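Local atomic coordinates of probable transcriptional regulator, AsnC family (Thermus thermophilus, PDB entry 2DJW), a protein that is of unknown function but consists of a stand-alone RAM domain, the ligand-binding module of Lrp/AsnC transcriptional regulators, and can bind zinc. Residues Thr3-Arg14 against Glu64-Ala74; Ile22-Glu30 against Ala42-Glu51. One frame throughout, in Å; residues are numbered along the deposited sequence.

Contact 1 of 2, residues Thr3-Arg14 against Glu64-Ala74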
loop_
_atom_site.group_PDB
_atom_site.type_symbol
_atom_site.label_atom_id
_atom_site.label_comp_id
_atom_site.label_asym_id
_atom_site.label_seq_id
_atom_site.Cartn_x
_atom_site.Cartn_y
_atom_site.Cartn_z
ATOM N N THR A 3 -22.252 12.894 12.572
ATOM C CA THR A 3 -20.957 12.591 13.154
ATOM C C THR A 3 -19.906 12.228 12.081
ATOM O O THR A 3 -20.218 11.592 11.067
ATOM C CB THR A 3 -21.078 11.497 14.218
ATOM O OG1 THR A 3 -21.882 11.996 15.292
ATOM C CG2 THR A 3 -19.715 11.104 14.780
ATOM N N ALA A 4 -18.671 12.668 12.329
ATOM C CA ALA A 4 -17.526 12.357 11.498
ATOM C C ALA A 4 -16.319 12.092 12.391
ATOM O O ALA A 4 -16.206 12.642 13.494
ATOM C CB ALA A 4 -17.248 13.510 10.538
ATOM N N PHE A 5 -15.429 11.230 11.922
ATOM C CA PHE A 5 -14.188 10.930 12.627
ATOM C C PHE A 5 -13.115 11.472 11.718
ATOM O O PHE A 5 -12.965 10.982 10.600
ATOM C CB PHE A 5 -14.012 9.407 12.837
ATOM C CG PHE A 5 -15.105 8.787 13.681
ATOM C CD1 PHE A 5 -14.953 8.663 15.055
ATOM C CD2 PHE A 5 -16.315 8.378 13.101
ATOM C CE1 PHE A 5 -15.979 8.128 15.839
ATOM C CE2 PHE A 5 -17.336 7.842 13.883
ATOM C CZ PHE A 5 -17.174 7.706 15.248
ATOM N N VAL A 6 -12.412 12.515 12.167
ATOM C CA VAL A 6 -11.344 13.123 11.350
ATOM C C VAL A 6 -9.972 12.643 11.805
ATOM O O VAL A 6 -9.551 12.853 12.944
ATOM C CB VAL A 6 -11.405 14.678 11.247
ATOM C CG1 VAL A 6 -10.466 15.162 10.170
ATOM C CG2 VAL A 6 -12.824 15.149 10.934
ATOM N N LEU A 7 -9.305 11.953 10.896
ATOM C CA LEU A 7 -8.005 11.395 11.157
ATOM C C LEU A 7 -6.937 12.401 10.667
ATOM O O LEU A 7 -6.881 12.737 9.488
ATOM C CB LEU A 7 -7.895 10.045 10.432
ATOM C CG LEU A 7 -8.450 8.711 11.009
ATOM C CD1 LEU A 7 -9.816 8.781 11.709
ATOM C CD2 LEU A 7 -8.460 7.626 9.917
ATOM N N ILE A 8 -6.104 12.871 11.600
ATOM C CA ILE A 8 -5.088 13.902 11.323
ATOM C C ILE A 8 -3.669 13.350 11.518
ATOM O O ILE A 8 -3.316 12.897 12.614
ATOM C CB ILE A 8 -5.300 15.148 12.212
ATOM C CG1 ILE A 8 -6.770 15.557 12.258
ATOM C CG2 ILE A 8 -4.433 16.327 11.790
ATOM C CD1 ILE A 8 -7.381 15.352 13.638
ATOM N N ARG A 9 -2.887 13.346 10.441
ATOM C CA ARG A 9 -1.454 13.084 10.519
ATOM C C ARG A 9 -0.674 14.412 10.489
ATOM O O ARG A 9 -0.558 15.062 9.433
ATOM C CB ARG A 9 -0.984 12.174 9.377
ATOM C CG ARG A 9 0.551 12.122 9.199
ATOM C CD ARG A 9 0.953 11.177 8.095
ATOM N NE ARG A 9 0.295 9.882 8.295
ATOM C CZ ARG A 9 -0.592 9.323 7.469
ATOM N NH1 ARG A 9 -0.926 9.906 6.318
ATOM N NH2 ARG A 9 -1.122 8.156 7.796
ATOM N N PRO A 10 -0.172 14.842 11.658
ATOM C CA PRO A 10 0.640 16.058 11.721
ATOM C C PRO A 10 2.121 15.773 11.517
ATOM O O PRO A 10 2.561 14.615 11.664
ATOM C CB PRO A 10 0.419 16.521 13.153
ATOM C CG PRO A 10 0.293 15.252 13.927
ATOM C CD PRO A 10 -0.339 14.234 12.995
ATOM N N ARG A 11 2.881 16.825 11.194
ATOM C CA ARG A 11 4.337 16.833 11.448
ATOM C C ARG A 11 4.532 16.471 12.921
ATOM O O ARG A 11 3.781 16.945 13.789
ATOM C CB ARG A 11 4.945 18.213 11.154
ATOM C CG ARG A 11 6.494 18.230 11.105
ATOM C CD ARG A 11 7.080 19.634 11.294
ATOM N NE ARG A 11 6.609 20.542 10.259
ATOM C CZ ARG A 11 6.069 21.738 10.473
ATOM N NH1 ARG A 11 5.947 22.221 11.706
ATOM N NH2 ARG A 11 5.652 22.463 9.439
ATOM N N GLY A 12 5.502 15.602 13.192
ATOM C CA GLY A 12 5.729 15.058 14.533
ATOM C C GLY A 12 5.926 16.057 15.665
ATOM O O GLY A 12 5.524 15.785 16.800
ATOM N N ASN A 13 6.551 17.204 15.380
ATOM C CA ASN A 13 6.756 18.260 16.405
ATOM C C ASN A 13 5.534 19.167 16.620
ATOM O O ASN A 13 5.476 19.967 17.587
ATOM C CB ASN A 13 8.016 19.091 16.111
ATOM C CG ASN A 13 7.815 20.097 14.995
ATOM O OD1 ASN A 13 7.085 19.851 14.038
ATOM N ND2 ASN A 13 8.475 21.244 15.114
ATOM N N ARG A 14 4.540 18.992 15.746
ATOM C CA ARG A 14 3.300 19.755 15.791
ATOM C C ARG A 14 2.139 19.072 16.507
ATOM O O ARG A 14 1.093 19.690 16.708
ATOM C CB ARG A 14 2.871 20.098 14.376
ATOM C CG ARG A 14 3.862 20.959 13.619
ATOM C CD ARG A 14 3.929 22.379 14.194
ATOM N NE ARG A 14 2.651 23.079 14.117
ATOM C CZ ARG A 14 2.289 24.070 14.931
ATOM N NH1 ARG A 14 3.118 24.487 15.895
ATOM N NH2 ARG A 14 1.100 24.647 14.782
ATOM N N GLU A 64 -0.975 25.236 10.303
ATOM C CA GLU A 64 0.411 24.943 10.004
ATOM C C GLU A 64 0.810 23.581 10.582
ATOM O O GLU A 64 0.615 23.327 11.772
ATOM C CB GLU A 64 1.301 26.112 10.504
ATOM C CG GLU A 64 2.645 25.741 11.132
ATOM C CD GLU A 64 3.555 24.995 10.182
ATOM O OE1 GLU A 64 3.437 25.191 8.950
ATOM O OE2 GLU A 64 4.401 24.217 10.680
ATOM N N GLY A 65 1.342 22.713 9.728
ATOM C CA GLY A 65 1.899 21.432 10.165
ATOM C C GLY A 65 1.176 20.133 9.788
ATOM O O GLY A 65 1.717 19.036 9.990
ATOM N N VAL A 66 -0.040 20.238 9.249
ATOM C CA VAL A 66 -0.837 19.039 8.948
ATOM C C VAL A 66 -0.440 18.424 7.600
ATOM O O VAL A 66 -0.529 19.063 6.548
ATOM C CB VAL A 66 -2.374 19.275 9.058
ATOM C CG1 VAL A 66 -2.752 20.000 10.368
ATOM C CG2 VAL A 66 -2.882 20.027 7.880
ATOM N N GLU A 67 0.036 17.192 7.646
ATOM C CA GLU A 67 0.445 16.497 6.442
ATOM C C GLU A 67 -0.750 15.895 5.670
ATOM O O GLU A 67 -0.963 16.219 4.494
ATOM C CB GLU A 67 1.482 15.428 6.784
ATOM C CG GLU A 67 2.853 16.004 7.096
ATOM C CD GLU A 67 3.824 14.961 7.573
ATOM O OE1 GLU A 67 5.048 15.191 7.459
ATOM O OE2 GLU A 67 3.374 13.913 8.080
ATOM N N ARG A 68 -1.511 15.021 6.337
ATOM C CA ARG A 68 -2.702 14.397 5.761
ATOM C C ARG A 68 -3.861 14.410 6.748
ATOM O O ARG A 68 -3.673 14.277 7.964
ATOM C CB ARG A 68 -2.435 12.944 5.340
ATOM C CG ARG A 68 -1.424 12.758 4.190
ATOM C CD ARG A 68 -2.019 13.030 2.793
ATOM N NE ARG A 68 -0.959 12.980 1.785
ATOM C CZ ARG A 68 -0.763 11.977 0.921
ATOM N NH1 ARG A 68 -1.579 10.919 0.886
ATOM N NH2 ARG A 68 0.249 12.043 0.060
ATOM N N THR A 69 -5.056 14.560 6.193
ATOM C CA THR A 69 -6.316 14.372 6.907
ATOM C C THR A 69 -7.135 13.257 6.200
ATOM O O THR A 69 -7.090 13.125 4.948
ATOM C CB THR A 69 -7.097 15.716 6.971
ATOM O OG1 THR A 69 -7.834 15.797 8.181
ATOM C CG2 THR A 69 -8.049 15.886 5.811
ATOM N N GLU A 70 -7.864 12.454 6.985
ATOM C CA GLU A 70 -8.847 11.514 6.412
ATOM C C GLU A 70 -10.147 11.466 7.200
ATOM O O GLU A 70 -10.149 11.096 8.347
ATOM C CB GLU A 70 -8.263 10.103 6.260
ATOM C CG GLU A 70 -8.847 9.356 5.079
ATOM C CD GLU A 70 -8.880 7.845 5.257
ATOM O OE1 GLU A 70 -7.969 7.294 5.901
ATOM O OE2 GLU A 70 -9.814 7.206 4.718
ATOM N N THR A 71 -11.252 11.855 6.575
ATOM C CA THR A 71 -12.539 11.964 7.259
ATOM C C THR A 71 -13.427 10.738 7.011
ATOM O O THR A 71 -13.708 10.370 5.850
ATOM C CB THR A 71 -13.290 13.238 6.870
ATOM O OG1 THR A 71 -12.469 14.367 7.151
ATOM C CG2 THR A 71 -14.598 13.387 7.664
ATOM N N LEU A 72 -13.842 10.130 8.125
ATOM C CA LEU A 72 -14.763 8.994 8.133
ATOM C C LEU A 72 -16.117 9.534 8.548
ATOM O O LEU A 72 -16.346 9.746 9.733
ATOM C CB LEU A 72 -14.289 7.923 9.124
ATOM C CG LEU A 72 -13.149 6.934 8.792
ATOM C CD1 LEU A 72 -12.150 7.345 7.736
ATOM C CD2 LEU A 72 -12.418 6.460 10.028
ATOM N N LEU A 73 -17.005 9.775 7.585
ATOM C CA LEU A 73 -18.296 10.365 7.900
ATOM C C LEU A 73 -19.407 9.342 8.191
ATOM O O LEU A 73 -19.709 8.487 7.382
ATOM C CB LEU A 73 -18.729 11.372 6.815
ATOM C CG LEU A 73 -20.051 12.083 7.143
ATOM C CD1 LEU A 73 -19.993 13.567 7.015
ATOM C CD2 LEU A 73 -21.289 11.518 6.376
ATOM N N ALA A 74 -20.034 9.473 9.346
ATOM C CA ALA A 74 -21.065 8.525 9.799
ATOM C C ALA A 74 -22.422 8.853 9.203
ATOM O O ALA A 74 -23.003 9.919 9.485
ATOM C CB ALA A 74 -21.147 8.512 11.321
#

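Contact 2 of 2, residues Ile22-Glu30 against Ala42-Glu51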
loop_
_atom_site.group_PDB
_atom_site.type_symbol
_atom_site.label_atom_id
_atom_site.label_comp_id
_atom_site.label_asym_id
_atom_site.label_seq_id
_atom_site.Cartn_x
_atom_site.Cartn_y
_atom_site.Cartn_z
ATOM N N ILE A 22 -7.142 22.141 17.329
ATOM C CA ILE A 22 -8.321 21.411 16.805
ATOM C C ILE A 22 -9.389 21.342 17.894
ATOM O O ILE A 22 -10.575 21.429 17.614
ATOM C CB ILE A 22 -7.983 19.950 16.322
ATOM C CG1 ILE A 22 -6.806 19.902 15.335
ATOM C CG2 ILE A 22 -9.206 19.243 15.724
ATOM C CD1 ILE A 22 -6.915 20.833 14.211
ATOM N N ALA A 23 -8.955 21.193 19.140
ATOM C CA ALA A 23 -9.859 21.254 20.278
ATOM C C ALA A 23 -10.626 22.584 20.386
ATOM O O ALA A 23 -11.669 22.633 21.033
ATOM C CB ALA A 23 -9.096 20.975 21.566
ATOM N N GLU A 24 -10.114 23.647 19.765
ATOM C CA GLU A 24 -10.767 24.971 19.832
ATOM C C GLU A 24 -11.957 25.152 18.890
ATOM O O GLU A 24 -12.915 25.864 19.231
ATOM C CB GLU A 24 -9.766 26.119 19.628
ATOM C CG GLU A 24 -8.806 26.398 20.815
ATOM C CD GLU A 24 -9.254 25.770 22.154
ATOM O OE1 GLU A 24 -10.431 25.930 22.550
ATOM O OE2 GLU A 24 -8.410 25.110 22.813
ATOM N N LEU A 25 -11.886 24.510 17.721
ATOM C CA LEU A 25 -12.961 24.528 16.714
ATOM C C LEU A 25 -14.302 24.057 17.281
ATOM O O LEU A 25 -14.388 22.961 17.843
ATOM C CB LEU A 25 -12.606 23.658 15.504
ATOM C CG LEU A 25 -11.220 23.757 14.885
ATOM C CD1 LEU A 25 -11.064 22.712 13.779
ATOM C CD2 LEU A 25 -10.968 25.177 14.388
ATOM N N PRO A 26 -15.358 24.873 17.092
ATOM C CA PRO A 26 -16.654 24.661 17.744
ATOM C C PRO A 26 -17.306 23.319 17.409
ATOM O O PRO A 26 -18.134 22.836 18.182
ATOM C CB PRO A 26 -17.516 25.824 17.223
ATOM C CG PRO A 26 -16.831 26.312 15.969
ATOM C CD PRO A 26 -15.362 26.062 16.203
ATOM N N GLN A 27 -16.943 22.718 16.278
ATOM C CA GLN A 27 -17.580 21.462 15.855
ATOM C C GLN A 27 -16.934 20.199 16.471
ATOM O O GLN A 27 -17.483 19.099 16.375
ATOM C CB GLN A 27 -17.657 21.371 14.327
ATOM C CG GLN A 27 -18.144 22.642 13.635
ATOM C CD GLN A 27 -17.022 23.605 13.280
ATOM O OE1 GLN A 27 -15.905 23.522 13.803
ATOM N NE2 GLN A 27 -17.315 24.529 12.376
ATOM N N VAL A 28 -15.798 20.376 17.146
ATOM C CA VAL A 28 -15.027 19.262 17.703
ATOM C C VAL A 28 -15.471 18.973 19.120
ATOM O O VAL A 28 -15.302 19.818 20.007
ATOM C CB VAL A 28 -13.509 19.587 17.692
ATOM C CG1 VAL A 28 -12.700 18.463 18.321
ATOM C CG2 VAL A 28 -13.021 19.896 16.259
ATOM N N ALA A 29 -16.029 17.780 19.335
ATOM C CA ALA A 29 -16.496 17.352 20.660
ATOM C C ALA A 29 -15.408 16.677 21.495
ATOM O O ALA A 29 -15.445 16.710 22.741
ATOM C CB ALA A 29 -17.700 16.431 20.529
ATOM N N GLU A 30 -14.464 16.040 20.811
ATOM C CA GLU A 30 -13.388 15.286 21.453
ATOM C C GLU A 30 -12.259 15.241 20.447
ATOM O O GLU A 30 -12.511 15.120 19.273
ATOM C CB GLU A 30 -13.833 13.853 21.804
ATOM C CG GLU A 30 -14.912 13.741 22.897
ATOM C CD GLU A 30 -15.446 12.327 23.092
ATOM O OE1 GLU A 30 -14.633 11.363 23.094
ATOM O OE2 GLU A 30 -16.691 12.187 23.268
ATOM N N ALA A 42 -10.042 13.585 15.492
ATOM C CA ALA A 42 -11.110 14.438 15.998
ATOM C C ALA A 42 -12.506 13.836 15.823
ATOM O O ALA A 42 -12.920 13.535 14.711
ATOM C CB ALA A 42 -11.052 15.853 15.362
ATOM N N LEU A 43 -13.229 13.694 16.929
ATOM C CA LEU A 43 -14.651 13.393 16.895
ATOM C C LEU A 43 -15.433 14.708 16.769
ATOM O O LEU A 43 -15.495 15.504 17.718
ATOM C CB LEU A 43 -15.071 12.632 18.153
ATOM C CG LEU A 43 -16.556 12.311 18.334
ATOM C CD1 LEU A 43 -17.036 11.370 17.232
ATOM C CD2 LEU A 43 -16.819 11.693 19.711
ATOM N N VAL A 44 -16.018 14.905 15.585
ATOM C CA VAL A 44 -16.725 16.112 15.206
ATOM C C VAL A 44 -18.253 15.847 15.161
ATOM O O VAL A 44 -18.694 14.715 14.929
ATOM C CB VAL A 44 -16.207 16.655 13.824
ATOM C CG1 VAL A 44 -16.777 17.994 13.524
ATOM C CG2 VAL A 44 -14.682 16.796 13.810
ATOM N N ARG A 45 -19.046 16.891 15.410
ATOM C CA ARG A 45 -20.510 16.820 15.305
ATOM C C ARG A 45 -20.939 17.915 14.377
ATOM O O ARG A 45 -20.593 19.076 14.604
ATOM C CB ARG A 45 -21.178 17.038 16.669
ATOM C CG ARG A 45 -20.627 16.180 17.800
ATOM C CD ARG A 45 -20.974 14.721 17.642
ATOM N NE ARG A 45 -20.730 14.033 18.902
ATOM C CZ ARG A 45 -20.816 12.725 19.083
ATOM N NH1 ARG A 45 -21.137 11.935 18.066
ATOM N NH2 ARG A 45 -20.573 12.210 20.284
ATOM N N LEU A 46 -21.672 17.565 13.326
ATOM C CA LEU A 46 -22.018 18.542 12.289
ATOM C C LEU A 46 -23.513 18.813 12.142
ATOM O O LEU A 46 -24.329 17.897 12.228
ATOM C CB LEU A 46 -21.440 18.114 10.935
ATOM C CG LEU A 46 -19.969 17.681 10.877
ATOM C CD1 LEU A 46 -19.743 16.741 9.703
ATOM C CD2 LEU A 46 -19.062 18.914 10.800
ATOM N N LYS A 47 -23.854 20.080 11.898
ATOM C CA LYS A 47 -25.221 20.474 11.526
ATOM C C LYS A 47 -25.624 19.857 10.182
ATOM O O LYS A 47 -26.726 19.343 10.038
ATOM C CB LYS A 47 -25.360 22.011 11.489
ATOM C CG LYS A 47 -26.502 22.547 10.572
ATOM C CD LYS A 47 -27.927 22.268 11.129
ATOM C CE LYS A 47 -28.922 21.815 10.031
ATOM N NZ LYS A 47 -29.153 22.821 8.932
ATOM N N ASP A 48 -24.737 19.932 9.196
ATOM C CA ASP A 48 -24.972 19.296 7.908
ATOM C C ASP A 48 -23.648 18.833 7.368
ATOM O O ASP A 48 -22.626 19.076 7.999
ATOM C CB ASP A 48 -25.686 20.224 6.908
ATOM C CG ASP A 48 -25.313 21.685 7.071
ATOM O OD1 ASP A 48 -24.121 22.008 7.239
ATOM O OD2 ASP A 48 -26.238 22.523 7.026
ATOM N N VAL A 49 -23.661 18.158 6.220
ATOM C CA VAL A 49 -22.429 17.688 5.601
ATOM C C VAL A 49 -21.530 18.867 5.299
ATOM O O VAL A 49 -20.342 18.808 5.569
ATOM C CB VAL A 49 -22.646 16.938 4.259
ATOM C CG1 VAL A 49 -21.643 15.805 4.140
ATOM C CG2 VAL A 49 -24.024 16.399 4.170
ATOM N N GLU A 50 -22.122 19.936 4.762
ATOM C CA GLU A 50 -21.382 21.063 4.214
ATOM C C GLU A 50 -20.519 21.736 5.266
ATOM O O GLU A 50 -19.544 22.413 4.934
ATOM C CB GLU A 50 -22.331 22.082 3.576
ATOM C CG GLU A 50 -22.998 21.624 2.279
ATOM C CD GLU A 50 -24.250 20.802 2.513
ATOM O OE1 GLU A 50 -24.641 20.598 3.684
ATOM O OE2 GLU A 50 -24.853 20.347 1.517
ATOM N N GLU A 51 -20.871 21.525 6.533
ATOM C CA GLU A 51 -20.128 22.092 7.645
ATOM C C GLU A 51 -18.744 21.453 7.807
ATOM O O GLU A 51 -17.886 21.983 8.530
ATOM C CB GLU A 51 -20.924 22.030 8.958
ATOM C CG GLU A 51 -20.437 23.094 9.938
ATOM C CD GLU A 51 -20.993 22.983 11.332
ATOM O OE1 GLU A 51 -20.925 23.989 12.054
ATOM O OE2 GLU A 51 -21.472 21.913 11.725
HETATM O O HOH W 1 -19.097 13.625 22.587
#

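Contact 1 of 2, residues Thr3-Arg14 against Glu64-Ala74
Leu7 and Leu72 meet through methyl groups on one face of an antiparallel strand pair, Leu7 CD1 3.9 Å from Leu72 CD2. On the same face the Phe5 ring turns its edge to the carbonyl of Leu72, with Phe5 CD2 3.6 Å from Leu72 O. On the other face Val6 uses both branches: CG1, swung opposite the backbone N (chi1 -168°), lies 3.4 Å from Thr69 OG1, while CG2 meets the methyl of Thr71. Between the faces runs a regular ladder, typified by the nearly straight bond from Leu72 N to Phe5 O (2.8 Å, 176°). It joins the first and last strands of the βαββαβ RAM fold. Near its end lies a classic bulge, where Arg9 O accepts from both Glu67 N and Arg68 N. Beyond it, Arg11 NH1 meets Glu64 OE2 at 2.7 Å in a salt bridge, their planes nearly coplanar, 25° apart; the NH2 approach is doubtfully short. Gly65 CA lies over the rim of one guanidinium face; its positive phi leaves no room for a CB, and Arg14, whose NE binds Glu64 O, packs close. Further out, Pro37 O and Tyr38 (cation-pi) position Arg9, and helix 52-60 covers Val6, Thr69 and Thr71.

Contact 2 of 2, residues Ile22-Glu30 against Ala42-Glu51
Ala42 opens the contact by offering its methyl to Ile22, CB to CG2 3.9 Å apart; a small residue suits this place under the end of helix 15-22. Leu43 follows with the backbone grip: its N donates to Glu30 O at 2.8 Å, and its O accepts from Ala29 N at 2.8 Å and weakly from Glu30 N. Its side chain runs alongside that of Glu30, and Leu43 CD2 lies 3.6 Å from Glu30 OE2, part of a carboxylate whose OE1 bonds Tyr32 OH and pairs with Arg45 of the second subunit. Val44 points to the opposite face, where CG1, anti to the backbone N (chi1 -172°), packs 3.6 Å from Gln27 CB. Arg45 N then bonds Gln27 O, and its aliphatic part passes Ala29 CB. A water joins Arg45 NH2 to Glu30 OE2, but the stronger partner of this guanidinium is Glu30 of the second subunit. Past the strand, Glu51 reaches back in an extended chain: OE2 accepts from Lys47 N at 3.0 Å, while OE1 makes a van der Waals contact with the Gln27 methylene, 3.5 Å from CG, the amide and carboxylate planes 78° apart. With an alanine here, Lys47 N would probably lose its carboxylate acceptor and the bent Gln27 chain would be left freer to turn. Ala29 and Glu30 both face Leu43, the classic bulge, here set in the RAM-fold hairpin of strands 28-34 and 40-46, whose first strand is outermost in the sheet of this chain.

Contact 2 is nested inside the loop closed by contact 1, and the two join where strands 2-10 and 40-46 lie side by side in one sheet. Val6 O and Ala42 N, 2.7 Å apart, probably share a hydrogen bond, as do Thr3 OG1 and Arg45 NH1 at 2.9 Å. Leu43 CD1 packs against contact 1, 3.6 Å from Thr3 CG2 and 3.7 Å from Phe5 CE1. Both contacts reach the second subunit, into which Ala74 extends the sheet. Glu50 of contact 2 and Asp54 bind zinc in a structure of this protein, though none is bound to this chain here. The side chain of Glu51 is about 3 Å from that of Asp54, and the side chain of Leu73 is about 9 Å from that of Glu50.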